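Side-chain contacts in anopheles gambiae adenosine kinase (Anopheles gambiae, PDB 3LOO), which phosphorylates adenosine to AMP with ATP as phosphate donor, as an adenosine kinase of the pfkB family: residues N85-A90 and R98-F103; Q91-R96 and I341-E346; E200-G205 and P267-K272. One frame throughout, in Å; residues are numbered along the deposited sequence.

Overall arrangement
All three contacts are made by van der Waals packing, but they sit at different depths. Contact 1 is buried. It lays helix 82-94 against strand 100-107, the next element along the chain. Contact 2 uses the far end of the same helix and joins it to helix 333-350, whose other flank meets the bound dinucleotide. The two contacts touch through Gln91 and Leu94. Contact 1 is aliphatic, while contact 2 relies on two tryptophans and is only partly buried. Contact 3 lies on the surface, with its centre about 23 Å and 29 Å from those of contacts 1 and 2. There an alanine and a glycine at a helix end meet a polar loop.

Contact 1: residues N85-A90 and R98-F103; sequences NSLRVA and RTAIFF
Asn85 ND2 is gripped twice, by Asp317 OD2 and by the ribose oxygen O3E of the bound dinucleotide, and half a helical turn on Leu87 reaches across to Ile101 and its neighbours. Leu87 carries the contact from the helix side. Its CD2 lies 3.4 Å from Ile101 O, so a methyl group rests on the strand backbone. Its CG packs on Ala100 CB at 3.9 Å. The same CD2 also meets Phe102 CB at 4.0 Å and sits at the edge of the Phe102 ring, near its plane. Phe102 CG is anti to the backbone N (chi1 179°), which carries the ring onward along the helix toward Val83. Leu87 thus spans three successive strand residues. The pairing is apolar and buried.

Strand and helix run nearly antiparallel, at 164°, with their axes 9.1 Å apart. Ala100 and Phe102 point to helix 82-94, whereas Ile101 and Phe103 point the other way and pack on helix 168-176. Ile101 pairs through its backbone with strand 26-29, and Ala100 with Asn125 of strand 125-131. The strand therefore lies between two parallel neighbours, in a sheet with helices on both faces.

Contact 2: residues Q91-R96 and I341-E346; sequences QWILQR and IWAARE. With B4P (bis(adenosine)-5'-tetraphosphate), chain D.
Trp342 pushes the end of its indole into the notch formed by Trp92 and Ile93. The two tryptophans meet rim to rim. Their CH2 atoms are 3.6 Å apart, and the Trp92 CZ3 to Trp342 CZ3 distance is 3.9 Å. The six-membered rings are almost parallel, with planes at 1°, yet neither lies over the other, and their centroids are 5.7 Å apart. Ile93 closes the other wall of the notch. Its CG1 comes to the edge of the Trp342 ring, in plane, 3.9 Å from CZ3. Its CD1 reaches further and fills the shallow spot left by the small side chain of Ala343, at 4.0 Å from Ala343 CB.

This is helix-to-helix packing within the pfkB kinase fold: the end of helix 82-94 lies against the C-terminal helix 333-350. A chi1 of 170° sets the Trp342 indole beside its carbonyl carbon and out toward helix 82-94. Glu346, one turn on, lays its CG over a face of that indole, 3.6 Å above the plane and offset toward the rim. Trp92 is held from its own side by a hydrogen bond from NE1 to Gly357 O, and its ring meets Phe355 edge-to-face. Another flank of helix 333-350 meets one adenosine of the bound dinucleotide, where Ala344 CB lies 3.4 Å from the ribose oxygen O4F and Ile341 CG2 is close to O2F.

Contact 3: residues E200-G205 and P267-K272; sequences EAAATG and PKENGK
A Schellman motif ends helix 187-203, and its residues Ala202 and Gly205 are the ones that meet Glu269 and Asn270 of the loop before strand 276-281. In the motif, Arg206 N bonds to Ala201 O, and Gly205 N bonds to Ala202 O at 3.1 Å. Gly205 is the C-prime residue, with a positive phi of 64°.

Ala202 carries the contact on the helix side. Its CB touches Glu269 CG at 3.9 Å. The Glu269 chain is bent at chi2 (66°) rather than extended, and its CG methylene, not the carboxylate, does the touching. Asn270 comes in beside it. Its CB lies 4.0 Å from Ala202 O. With chi1 at -180° its CG stands opposite the backbone N, and this carries the amide alongside the helix end, where ND2 is 3.9 Å from Gly205 CA. These are packing contacts.

The loop and the helix end are each braced from within. Lys268 NZ bonds to Asn270 O at 2.9 Å, tilted out of the carbonyl plane, and forms a salt bridge with Asp233. Lys268 thus ties the backbone at Asn270 to Asp233, just before strand 234-238. A weak bond of 3.4 Å runs from Lys272 N to Asn270 OD1. At the helix end, Thr204 OG1 donates to Glu200 O at 2.8 Å. Tyr231 packs on both Ala202 and Glu269 and so bridges the two segments.

Asn270 is the centre of an inverse gamma turn. The arrangement is that of a Schellman-capped helix end packed against a surface loop, on the surface of an alpha/beta fold, close before the chain enters strands 207-211 and 276-281 of its main sheet.

Contact 1: residues N85-A90 and R98-F103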
loop_
_atom_site.group_PDB
_atom_site.type_symbol
_atom_site.label_atom_id
_atom_site.label_comp_id
_atom_site.label_asym_id
_atom_site.label_seq_id
_atom_site.Cartn_x
_atom_site.Cartn_y
_atom_site.Cartn_z
ATOM N N ASN A 85 2.324 -0.867 6.284
ATOM C CA ASN A 85 3.670 -1.356 6.004
ATOM C C ASN A 85 4.560 -0.236 5.438
ATOM O O ASN A 85 5.699 -0.077 5.854
ATOM C CB ASN A 85 3.670 -2.437 4.909
ATOM C CG ASN A 85 3.193 -3.812 5.382
ATOM O OD1 ASN A 85 3.171 -4.127 6.572
ATOM N ND2 ASN A 85 2.773 -4.632 4.409
ATOM N N SER A 86 4.036 0.490 4.443
ATOM C CA SER A 86 4.792 1.548 3.787
ATOM C C SER A 86 5.173 2.670 4.778
ATOM O O SER A 86 6.308 3.144 4.790
ATOM C CB SER A 86 4.000 2.090 2.588
ATOM O OG SER A 86 4.010 1.165 1.494
ATOM N N LEU A 87 4.216 3.096 5.594
ATOM C CA LEU A 87 4.494 4.121 6.605
ATOM C C LEU A 87 5.500 3.645 7.688
ATOM O O LEU A 87 6.340 4.436 8.148
ATOM C CB LEU A 87 3.184 4.650 7.202
ATOM C CG LEU A 87 2.613 5.848 6.462
ATOM C CD1 LEU A 87 2.346 5.633 4.982
ATOM C CD2 LEU A 87 1.319 6.344 7.185
ATOM N N ARG A 88 5.466 2.354 8.037
ATOM C CA ARG A 88 6.430 1.793 8.988
ATOM C C ARG A 88 7.853 1.796 8.390
ATOM O O ARG A 88 8.804 2.212 9.065
ATOM C CB ARG A 88 6.001 0.390 9.473
ATOM C CG ARG A 88 4.712 0.373 10.365
ATOM C CD ARG A 88 4.250 -1.083 10.687
ATOM N NE ARG A 88 5.418 -1.829 11.181
ATOM C CZ ARG A 88 5.715 -3.096 10.909
ATOM N NH1 ARG A 88 4.929 -3.850 10.144
ATOM N NH2 ARG A 88 6.827 -3.614 11.417
ATOM N N VAL A 89 7.979 1.381 7.126
ATOM C CA VAL A 89 9.263 1.459 6.417
ATOM C C VAL A 89 9.764 2.906 6.291
ATOM O O VAL A 89 10.920 3.176 6.606
ATOM C CB VAL A 89 9.245 0.677 5.041
ATOM C CG1 VAL A 89 10.566 0.903 4.189
ATOM C CG2 VAL A 89 8.953 -0.822 5.288
ATOM N N ALA A 90 8.902 3.830 5.842
ATOM C CA ALA A 90 9.244 5.240 5.817
ATOM C C ALA A 90 9.717 5.827 7.178
ATOM O O ALA A 90 10.678 6.602 7.225
ATOM C CB ALA A 90 8.067 6.074 5.264
ATOM N N ARG A 98 6.567 10.173 14.463
ATOM C CA ARG A 98 5.383 11.043 14.263
ATOM C C ARG A 98 5.402 11.835 12.982
ATOM O O ARG A 98 4.489 12.630 12.740
ATOM C CB ARG A 98 5.144 11.977 15.479
ATOM C CG ARG A 98 4.751 11.263 16.777
ATOM C CD ARG A 98 4.690 12.289 17.951
ATOM N NE ARG A 98 3.924 13.491 17.575
ATOM C CZ ARG A 98 2.627 13.677 17.789
ATOM N NH1 ARG A 98 1.912 12.735 18.368
ATOM N NH2 ARG A 98 2.043 14.827 17.428
ATOM N N THR A 99 6.422 11.622 12.156
ATOM C CA THR A 99 6.513 12.271 10.855
ATOM C C THR A 99 5.346 11.779 9.939
ATOM O O THR A 99 4.832 12.552 9.128
ATOM C CB THR A 99 7.896 12.089 10.183
ATOM O OG1 THR A 99 8.926 12.519 11.085
ATOM C CG2 THR A 99 8.020 12.946 8.937
ATOM N N ALA A 100 4.945 10.507 10.097
ATOM C CA ALA A 100 3.791 9.953 9.357
ATOM C C ALA A 100 2.634 9.598 10.286
ATOM O O ALA A 100 2.844 9.084 11.407
ATOM C CB ALA A 100 4.207 8.740 8.503
ATOM N N ILE A 101 1.422 9.920 9.834
ATOM C CA ILE A 101 0.193 9.601 10.535
ATOM C C ILE A 101 -0.596 8.517 9.741
ATOM O O ILE A 101 -0.732 8.643 8.525
ATOM C CB ILE A 101 -0.700 10.846 10.654
ATOM C CG1 ILE A 101 -0.005 11.925 11.531
ATOM C CG2 ILE A 101 -2.037 10.477 11.282
ATOM C CD1 ILE A 101 -0.660 13.278 11.357
ATOM N N PHE A 102 -1.065 7.471 10.426
ATOM C CA PHE A 102 -1.873 6.425 9.784
ATOM C C PHE A 102 -3.339 6.469 10.248
ATOM O O PHE A 102 -3.608 6.458 11.451
ATOM C CB PHE A 102 -1.260 5.009 10.000
ATOM C CG PHE A 102 -2.104 3.878 9.365
ATOM C CD1 PHE A 102 -2.059 3.648 8.002
ATOM C CD2 PHE A 102 -2.933 3.111 10.125
ATOM C CE1 PHE A 102 -2.849 2.656 7.388
ATOM C CE2 PHE A 102 -3.749 2.091 9.519
ATOM C CZ PHE A 102 -3.690 1.877 8.143
ATOM N N PHE A 103 -4.275 6.495 9.292
ATOM C CA PHE A 103 -5.705 6.349 9.589
ATOM C C PHE A 103 -6.231 5.031 9.005
ATOM O O PHE A 103 -6.018 4.744 7.814
ATOM C CB PHE A 103 -6.564 7.469 8.991
ATOM C CG PHE A 103 -6.322 8.843 9.568
ATOM C CD1 PHE A 103 -6.569 9.111 10.922
ATOM C CD2 PHE A 103 -5.939 9.886 8.733
ATOM C CE1 PHE A 103 -6.388 10.386 11.451
ATOM C CE2 PHE A 103 -5.758 11.190 9.249
ATOM C CZ PHE A 103 -5.993 11.423 10.623
#

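Contact 2: residues Q91-R96 and I341-E346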
loop_
_atom_site.group_PDB
_atom_site.type_symbol
_atom_site.label_atom_id
_atom_site.label_comp_id
_atom_site.label_asym_id
_atom_site.label_seq_id
_atom_site.Cartn_x
_atom_site.Cartn_y
_atom_site.Cartn_z
ATOM N N GLN A 91 9.023 5.497 8.262
ATOM C CA GLN A 91 9.433 5.915 9.597
ATOM C C GLN A 91 10.788 5.311 10.037
ATOM O O GLN A 91 11.635 5.994 10.667
ATOM C CB GLN A 91 8.327 5.557 10.588
ATOM C CG GLN A 91 7.229 6.585 10.608
ATOM C CD GLN A 91 7.692 7.945 11.181
ATOM O OE1 GLN A 91 8.757 8.066 11.806
ATOM N NE2 GLN A 91 6.877 8.945 10.990
ATOM N N TRP A 92 10.999 4.054 9.681
ATOM C CA TRP A 92 12.226 3.378 10.058
ATOM C C TRP A 92 13.397 4.115 9.417
ATOM O O TRP A 92 14.398 4.429 10.080
ATOM C CB TRP A 92 12.188 1.904 9.655
ATOM C CG TRP A 92 13.543 1.266 9.788
ATOM C CD1 TRP A 92 14.251 1.051 10.956
ATOM C CD2 TRP A 92 14.363 0.779 8.733
ATOM N NE1 TRP A 92 15.461 0.455 10.678
ATOM C CE2 TRP A 92 15.558 0.279 9.322
ATOM C CE3 TRP A 92 14.213 0.709 7.344
ATOM C CZ2 TRP A 92 16.599 -0.267 8.562
ATOM C CZ3 TRP A 92 15.253 0.148 6.586
ATOM C CH2 TRP A 92 16.429 -0.330 7.207
ATOM N N ILE A 93 13.252 4.438 8.133
ATOM C CA ILE A 93 14.264 5.223 7.407
ATOM C C ILE A 93 14.396 6.653 7.976
ATOM O O ILE A 93 15.495 7.140 8.209
ATOM C CB ILE A 93 13.973 5.228 5.875
ATOM C CG1 ILE A 93 14.017 3.789 5.320
ATOM C CG2 ILE A 93 14.934 6.190 5.110
ATOM C CD1 ILE A 93 13.444 3.634 3.957
ATOM N N LEU A 94 13.283 7.318 8.238
ATOM C CA LEU A 94 13.341 8.676 8.747
ATOM C C LEU A 94 14.017 8.780 10.119
ATOM O O LEU A 94 14.733 9.755 10.383
ATOM C CB LEU A 94 11.931 9.241 8.850
ATOM C CG LEU A 94 11.342 10.259 7.854
ATOM C CD1 LEU A 94 12.143 10.562 6.573
ATOM C CD2 LEU A 94 9.834 9.987 7.609
ATOM N N GLN A 95 13.783 7.806 11.005
ATOM C CA GLN A 95 14.274 7.910 12.391
ATOM C C GLN A 95 13.798 9.210 13.060
ATOM O O GLN A 95 14.542 9.909 13.746
ATOM C CB GLN A 95 15.805 7.799 12.425
ATOM C CG GLN A 95 16.328 6.397 11.979
ATOM C CD GLN A 95 15.992 5.288 12.982
ATOM O OE1 GLN A 95 15.388 4.255 12.631
ATOM N NE2 GLN A 95 16.386 5.488 14.240
ATOM N N ARG A 96 12.553 9.568 12.815
ATOM C CA ARG A 96 11.987 10.733 13.466
ATOM C C ARG A 96 10.525 10.401 13.635
ATOM O O ARG A 96 9.754 10.534 12.666
ATOM C CB ARG A 96 12.204 12.007 12.648
ATOM C CG ARG A 96 11.582 13.193 13.312
ATOM C CD ARG A 96 11.467 14.384 12.355
ATOM N NE ARG A 96 10.938 15.498 13.132
ATOM C CZ ARG A 96 9.705 15.579 13.606
ATOM N NH1 ARG A 96 8.812 14.611 13.369
ATOM N NH2 ARG A 96 9.349 16.642 14.315
ATOM N N ILE A 341 14.112 0.991 -3.854
ATOM C CA ILE A 341 14.714 -0.281 -4.230
ATOM C C ILE A 341 15.600 -0.809 -3.120
ATOM O O ILE A 341 15.582 -1.987 -2.825
ATOM C CB ILE A 341 15.525 -0.172 -5.546
ATOM C CG1 ILE A 341 14.571 0.141 -6.708
ATOM C CG2 ILE A 341 16.301 -1.500 -5.801
ATOM C CD1 ILE A 341 15.274 0.664 -7.962
ATOM N N TRP A 342 16.362 0.080 -2.494
ATOM C CA TRP A 342 17.220 -0.286 -1.361
ATOM C C TRP A 342 16.391 -0.862 -0.196
ATOM O O TRP A 342 16.743 -1.899 0.381
ATOM C CB TRP A 342 18.037 0.938 -0.905
ATOM C CG TRP A 342 18.751 0.724 0.383
ATOM C CD1 TRP A 342 19.989 0.138 0.555
ATOM C CD2 TRP A 342 18.282 1.068 1.693
ATOM N NE1 TRP A 342 20.307 0.114 1.889
ATOM C CE2 TRP A 342 19.284 0.680 2.611
ATOM C CE3 TRP A 342 17.107 1.671 2.181
ATOM C CZ2 TRP A 342 19.147 0.863 4.001
ATOM C CZ3 TRP A 342 16.971 1.860 3.553
ATOM C CH2 TRP A 342 17.989 1.447 4.451
ATOM N N ALA A 343 15.268 -0.214 0.103
ATOM C CA ALA A 343 14.428 -0.606 1.240
ATOM C C ALA A 343 13.757 -1.944 1.011
ATOM O O ALA A 343 13.701 -2.792 1.917
ATOM C CB ALA A 343 13.375 0.470 1.528
ATOM N N ALA A 344 13.224 -2.130 -0.193
ATOM C CA ALA A 344 12.642 -3.403 -0.563
ATOM C C ALA A 344 13.677 -4.527 -0.395
ATOM O O ALA A 344 13.380 -5.573 0.170
ATOM C CB ALA A 344 12.139 -3.345 -1.976
ATOM N N ARG A 345 14.904 -4.284 -0.842
ATOM C CA ARG A 345 15.946 -5.307 -0.761
ATOM C C ARG A 345 16.372 -5.637 0.691
ATOM O O ARG A 345 16.638 -6.804 1.001
ATOM C CB ARG A 345 17.131 -4.944 -1.670
ATOM C CG ARG A 345 16.724 -4.880 -3.185
ATOM C CD ARG A 345 17.926 -4.718 -4.176
ATOM N NE ARG A 345 18.870 -5.838 -4.085
ATOM C CZ ARG A 345 19.954 -5.852 -3.301
ATOM N NH1 ARG A 345 20.249 -4.805 -2.541
ATOM N NH2 ARG A 345 20.751 -6.915 -3.282
ATOM N N GLU A 346 16.395 -4.619 1.566
ATOM C CA GLU A 346 16.580 -4.812 3.024
ATOM C C GLU A 346 15.486 -5.676 3.653
ATOM O O GLU A 346 15.781 -6.612 4.416
ATOM C CB GLU A 346 16.613 -3.471 3.762
ATOM C CG GLU A 346 17.807 -2.581 3.485
ATOM C CD GLU A 346 19.126 -3.230 3.802
ATOM O OE1 GLU A 346 19.231 -3.925 4.826
ATOM O OE2 GLU A 346 20.063 -3.041 3.005
HETATM P PA B4P D . 2.889 -8.614 -1.210
HETATM O O1A B4P D . 3.928 -9.373 -0.399
HETATM O O2A B4P D . 1.889 -9.438 -2.021
HETATM O O3A B4P D . 3.718 -7.806 -2.322
HETATM P PB B4P D . 3.623 -6.219 -2.441
HETATM O O1B B4P D . 4.282 -5.528 -1.245
HETATM O O2B B4P D . 2.263 -5.748 -2.927
HETATM O O3B B4P D . 4.748 -6.391 -3.654
HETATM P PG B4P D . 4.605 -5.973 -5.202
HETATM O O1G B4P D . 4.153 -7.109 -6.056
HETATM O O2G B4P D . 3.714 -4.747 -5.238
HETATM O O3G B4P D . 6.083 -5.526 -5.626
HETATM P PD B4P D . 7.160 -6.223 -6.603
HETATM O O1D B4P D . 7.086 -7.691 -6.398
HETATM O O2D B4P D . 7.122 -5.647 -7.990
HETATM O O5E B4P D . 2.127 -7.523 -0.278
HETATM C C5E B4P D . 1.804 -8.060 0.986
HETATM C C4E B4P D . 0.936 -7.176 1.834
HETATM O O4E B4P D . -0.312 -6.859 1.217
HETATM C C3E B4P D . 0.560 -7.950 3.067
HETATM O O3E B4P D . 1.377 -7.395 4.117
HETATM C C2E B4P D . -0.911 -7.628 3.304
HETATM O O2E B4P D . -1.230 -7.180 4.627
HETATM C C1E B4P D . -1.231 -6.565 2.236
HETATM N N9A B4P D . -2.610 -6.745 1.749
HETATM C C8A B4P D . -3.130 -7.791 1.044
HETATM N N7A B4P D . -4.453 -7.534 0.821
HETATM C C5A B4P D . -4.780 -6.346 1.411
HETATM C C6A B4P D . -5.948 -5.572 1.514
HETATM N N6A B4P D . -7.153 -5.966 0.997
HETATM N N1A B4P D . -5.902 -4.405 2.204
HETATM C C2A B4P D . -4.743 -3.952 2.744
HETATM N N3A B4P D . -3.610 -4.667 2.646
HETATM C C4A B4P D . -3.603 -5.852 1.981
HETATM O O5F B4P D . 8.491 -5.728 -5.860
HETATM C C5F B4P D . 8.668 -4.377 -5.449
HETATM C C4F B4P D . 10.170 -4.177 -5.253
HETATM O O4F B4P D . 10.752 -5.224 -4.456
HETATM C C3F B4P D . 10.913 -4.300 -6.571
HETATM O O3F B4P D . 10.806 -3.081 -7.295
HETATM C C2F B4P D . 12.323 -4.622 -6.116
HETATM O O2F B4P D . 13.022 -3.417 -5.747
HETATM C C1F B4P D . 12.083 -5.527 -4.894
HETATM N N9B B4P D . 12.113 -6.945 -5.375
HETATM C C8B B4P D . 11.040 -7.726 -5.610
HETATM N N7B B4P D . 11.416 -8.950 -6.051
HETATM C C5B B4P D . 12.763 -8.983 -6.113
HETATM C C6B B4P D . 13.718 -9.922 -6.494
HETATM N N6B B4P D . 13.309 -11.148 -6.910
HETATM N N1B B4P D . 15.048 -9.606 -6.422
HETATM C C2B B4P D . 15.461 -8.384 -6.004
HETATM N N3B B4P D . 14.571 -7.420 -5.632
HETATM C C4B B4P D . 13.223 -7.657 -5.672
#

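Contact 3: residues E200-G205 and P267-K272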
loop_
_atom_site.group_PDB
_atom_site.type_symbol
_atom_site.label_atom_id
_atom_site.label_comp_id
_atom_site.label_asym_id
_atom_site.label_seq_id
_atom_site.Cartn_x
_atom_site.Cartn_y
_atom_site.Cartn_z
ATOM N N GLU A 200 -9.224 17.752 -1.820
ATOM C CA GLU A 200 -8.682 18.777 -0.938
ATOM C C GLU A 200 -7.194 18.952 -1.194
ATOM O O GLU A 200 -6.688 20.096 -1.219
ATOM C CB GLU A 200 -8.986 18.470 0.532
ATOM C CG GLU A 200 -8.346 19.476 1.556
ATOM C CD GLU A 200 -8.966 20.904 1.540
ATOM O OE1 GLU A 200 -9.825 21.217 0.688
ATOM O OE2 GLU A 200 -8.578 21.717 2.406
ATOM N N ALA A 201 -6.489 17.839 -1.438
ATOM C CA ALA A 201 -5.080 17.922 -1.780
ATOM C C ALA A 201 -4.832 18.718 -3.068
ATOM O O ALA A 201 -3.977 19.625 -3.097
ATOM C CB ALA A 201 -4.429 16.503 -1.877
ATOM N N ALA A 202 -5.527 18.359 -4.153
ATOM C CA ALA A 202 -5.343 19.046 -5.458
ATOM C C ALA A 202 -5.644 20.538 -5.322
ATOM O O ALA A 202 -4.909 21.344 -5.851
ATOM C CB ALA A 202 -6.245 18.432 -6.538
ATOM N N ALA A 203 -6.719 20.858 -4.601
ATOM C CA ALA A 203 -7.236 22.212 -4.415
ATOM C C ALA A 203 -6.272 23.071 -3.588
ATOM O O ALA A 203 -6.364 24.294 -3.630
ATOM C CB ALA A 203 -8.581 22.150 -3.717
ATOM N N THR A 204 -5.364 22.438 -2.834
ATOM C CA THR A 204 -4.440 23.182 -1.995
ATOM C C THR A 204 -3.022 22.931 -2.471
ATOM O O THR A 204 -2.060 23.232 -1.759
ATOM C CB THR A 204 -4.540 22.790 -0.507
ATOM O OG1 THR A 204 -4.367 21.373 -0.381
ATOM C CG2 THR A 204 -5.859 23.174 0.088
ATOM N N GLY A 205 -2.901 22.378 -3.668
ATOM C CA GLY A 205 -1.611 22.056 -4.259
ATOM C C GLY A 205 -0.755 21.005 -3.553
ATOM O O GLY A 205 0.437 20.933 -3.800
ATOM N N PRO A 267 -6.094 13.452 -17.993
ATOM C CA PRO A 267 -6.406 14.782 -17.467
ATOM C C PRO A 267 -6.082 14.876 -15.978
ATOM O O PRO A 267 -6.299 13.931 -15.233
ATOM C CB PRO A 267 -7.924 14.886 -17.673
ATOM C CG PRO A 267 -8.161 14.059 -18.926
ATOM C CD PRO A 267 -7.185 12.917 -18.838
ATOM N N LYS A 268 -5.568 16.024 -15.557
ATOM C CA LYS A 268 -5.054 16.193 -14.214
ATOM C C LYS A 268 -5.576 17.515 -13.708
ATOM O O LYS A 268 -5.456 18.525 -14.387
ATOM C CB LYS A 268 -3.531 16.200 -14.246
ATOM C CG LYS A 268 -2.894 16.269 -12.856
ATOM C CD LYS A 268 -1.456 15.849 -12.889
ATOM C CE LYS A 268 -0.918 15.563 -11.485
ATOM N NZ LYS A 268 -1.271 16.663 -10.582
ATOM N N GLU A 269 -6.180 17.488 -12.532
ATOM C CA GLU A 269 -6.709 18.677 -11.869
ATOM C C GLU A 269 -5.644 19.748 -11.534
ATOM O O GLU A 269 -5.765 20.901 -11.952
ATOM C CB GLU A 269 -7.478 18.256 -10.614
ATOM C CG GLU A 269 -8.062 19.392 -9.809
ATOM C CD GLU A 269 -9.172 20.147 -10.542
ATOM O OE1 GLU A 269 -9.593 19.704 -11.633
ATOM O OE2 GLU A 269 -9.632 21.183 -10.009
ATOM N N ASN A 270 -4.617 19.372 -10.775
ATOM C CA ASN A 270 -3.531 20.297 -10.463
ATOM C C ASN A 270 -2.510 20.158 -11.551
ATOM O O ASN A 270 -1.570 19.360 -11.464
ATOM C CB ASN A 270 -2.923 20.046 -9.067
ATOM C CG ASN A 270 -1.777 21.028 -8.729
ATOM O OD1 ASN A 270 -1.663 22.080 -9.336
ATOM N ND2 ASN A 270 -0.912 20.649 -7.775
ATOM N N GLY A 271 -2.747 20.922 -12.618
ATOM C CA GLY A 271 -1.874 20.975 -13.787
ATOM C C GLY A 271 -0.437 21.373 -13.504
ATOM O O GLY A 271 0.443 21.007 -14.267
ATOM N N LYS A 272 -0.191 22.111 -12.424
ATOM C CA LYS A 272 1.182 22.555 -12.046
ATOM C C LYS A 272 2.169 21.456 -11.612
ATOM O O LYS A 272 3.380 21.695 -11.501
ATOM C CB LYS A 272 1.115 23.568 -10.912
ATOM C CG LYS A 272 0.955 25.016 -11.367
ATOM C CD LYS A 272 1.124 25.964 -10.182
ATOM C CE LYS A 272 -0.136 26.014 -9.333
ATOM N NZ LYS A 272 -1.307 26.419 -10.179
#